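Local coordinates for putative sugar binding protein (Bacteroides vulgatus ATCC 8482, PDB 3KEZ) that probably binds sugars or other nutrients at the bacterial outer membrane as a calcium-containing member of the SusD family, at residues A[80-83]-A[84-88]. Sequence-based numbering, arbitrary orientation.
Sequences SHWS and YLYSI
Tyr84 N donates to Ser80 O at 2.9 Å, and Ser87 N reaches Ser83 O at the same 2.9 Å; between them Leu85 N bonds to His81 O and Tyr86 N to Trp82 O. All four are i to i+4 bonds of the first turns of helix 80-96. In one of two modelled conformers the Ser83 hydroxyl turns back along the helix to hydrogen-bond with Ser79 O. Beyond the backbone, the main side-chain contact is an edge-to-face pair one turn apart. With CG swung opposite the backbone N (chi1 -173°), the Trp82 indole stands beside the next turn and turns one face to the edge of the Tyr86 ring. Tyr86 CE2 sits over the middle of that face, 3.7 Å from both Trp82 CE2 and Trp82 CZ2, and the planes meet at 60°. Tyr86 CD2 follows on the same edge, 3.9 Å from Trp82 NE1. Phe134 makes a second edge-to-face contact with the indole, while Tyr86 OH hydrogen-bonds to Pro149 O, which holds the far end of the phenol in place. An alanine in place of Trp82 would probably open a gap beside the Tyr86 edge and leave Phe134 without its ring partner. Tyr84 takes a different course: the edge of its ring lies by the Ser80 carbonyl, with Tyr84 CD1 3.3 Å from Ser80 O, and its side chain packs on Thr33 of helix 20-34. Leu85 lays CB, CG and CD1 alongside His81 O and packs on Ala126 and Leu130 of helix 109-134. The arrangement is an i, i+4 edge-to-face aromatic pair on helix 80-96, with Trp82 against Phe134 and Tyr86 on Leu130 of helix 109-134, in the helical, TPR-related part of a SusD-type fold.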
loop_
_atom_site.group_PDB
_atom_site.type_symbol
_atom_site.label_atom_id
_atom_site.label_comp_id
_atom_site.label_asym_id
_atom_site.label_seq_id
_atom_site.Cartn_x
_atom_site.Cartn_y
_atom_site.Cartn_z
ATOM N N SER A 80 0.670 -16.191 4.839
ATOM C CA SER A 80 1.707 -15.519 4.054
ATOM C C SER A 80 1.974 -14.074 4.480
ATOM O O SER A 80 3.102 -13.645 4.479
ATOM C CB SER A 80 1.313 -15.507 2.575
ATOM O OG SER A 80 -0.095 -15.204 2.429
ATOM N N HIS A 81 0.913 -13.333 4.802
ATOM C CA HIS A 81 1.063 -11.948 5.200
ATOM C C HIS A 81 1.985 -11.924 6.403
ATOM O O HIS A 81 2.940 -11.175 6.428
ATOM C CB HIS A 81 -0.277 -11.303 5.569
ATOM C CG HIS A 81 -1.381 -11.558 4.580
ATOM N ND1 HIS A 81 -2.040 -12.775 4.472
ATOM C CD2 HIS A 81 -1.968 -10.732 3.685
ATOM C CE1 HIS A 81 -2.971 -12.679 3.541
ATOM N NE2 HIS A 81 -2.950 -11.448 3.049
ATOM N N TRP A 82 1.657 -12.747 7.393
ATOM C CA TRP A 82 2.431 -12.846 8.625
ATOM C C TRP A 82 3.909 -13.253 8.397
ATOM O O TRP A 82 4.856 -12.518 8.793
ATOM C CB TRP A 82 1.691 -13.843 9.531
ATOM C CG TRP A 82 2.222 -13.962 10.910
ATOM C CD1 TRP A 82 3.173 -14.818 11.343
ATOM C CD2 TRP A 82 1.802 -13.197 12.059
ATOM N NE1 TRP A 82 3.388 -14.643 12.698
ATOM C CE2 TRP A 82 2.560 -13.646 13.156
ATOM C CE3 TRP A 82 0.887 -12.150 12.250
ATOM C CZ2 TRP A 82 2.409 -13.103 14.454
ATOM C CZ3 TRP A 82 0.725 -11.629 13.536
ATOM C CH2 TRP A 82 1.494 -12.107 14.617
ATOM N N SER A 83 4.079 -14.400 7.715
ATOM C CA SER A 83 5.405 -14.987 7.488
ATOM C C SER A 83 6.301 -14.110 6.630
ATOM O O SER A 83 7.448 -13.905 6.976
ATOM C CB SER A 83 5.331 -16.428 6.930
ATOM O OG SER A 83 4.286 -16.627 5.986
ATOM N N TYR A 84 5.758 -13.560 5.535
ATOM C CA TYR A 84 6.546 -12.743 4.642
ATOM C C TYR A 84 6.982 -11.424 5.304
ATOM O O TYR A 84 8.153 -11.046 5.242
ATOM C CB TYR A 84 5.795 -12.476 3.327
ATOM C CG TYR A 84 6.023 -13.546 2.294
ATOM C CD1 TYR A 84 5.454 -14.791 2.442
ATOM C CD2 TYR A 84 6.848 -13.314 1.166
ATOM C CE1 TYR A 84 5.683 -15.798 1.527
ATOM C CE2 TYR A 84 7.098 -14.337 0.234
ATOM C CZ TYR A 84 6.483 -15.568 0.416
ATOM O OH TYR A 84 6.690 -16.617 -0.473
ATOM N N LEU A 85 6.051 -10.762 5.988
ATOM C CA LEU A 85 6.398 -9.505 6.654
ATOM C C LEU A 85 7.417 -9.712 7.795
ATOM O O LEU A 85 8.351 -8.911 7.949
ATOM C CB LEU A 85 5.129 -8.753 7.084
ATOM C CG LEU A 85 4.380 -8.233 5.856
ATOM C CD1 LEU A 85 2.980 -7.818 6.162
ATOM C CD2 LEU A 85 5.163 -7.122 5.110
ATOM N N TYR A 86 7.286 -10.794 8.573
ATOM C CA TYR A 86 8.229 -11.047 9.639
ATOM C C TYR A 86 9.578 -11.494 9.088
ATOM O O TYR A 86 10.632 -11.177 9.664
ATOM C CB TYR A 86 7.679 -12.037 10.689
ATOM C CG TYR A 86 6.891 -11.289 11.756
ATOM C CD1 TYR A 86 7.512 -10.328 12.588
ATOM C CD2 TYR A 86 5.513 -11.470 11.879
ATOM C CE1 TYR A 86 6.795 -9.616 13.509
ATOM C CE2 TYR A 86 4.780 -10.768 12.805
ATOM C CZ TYR A 86 5.409 -9.838 13.613
ATOM O OH TYR A 86 4.665 -9.183 14.546
ATOM N N SER A 87 9.568 -12.214 7.969
ATOM C CA SER A 87 10.819 -12.512 7.251
ATOM C C SER A 87 11.584 -11.251 6.849
ATOM O O SER A 87 12.787 -11.117 7.116
ATOM C CB SER A 87 10.507 -13.327 6.005
ATOM O OG SER A 87 11.684 -13.624 5.310
ATOM N N ILE A 88 10.881 -10.334 6.192
ATOM C CA ILE A 88 11.397 -9.040 5.824
ATOM C C ILE A 88 11.956 -8.268 7.053
ATOM O O ILE A 88 13.118 -7.798 7.059
ATOM C CB ILE A 88 10.293 -8.208 5.088
ATOM C CG1 ILE A 88 10.007 -8.793 3.710
ATOM C CG2 ILE A 88 10.683 -6.722 5.041
ATOM C CD1 ILE A 88 8.671 -8.358 3.143
#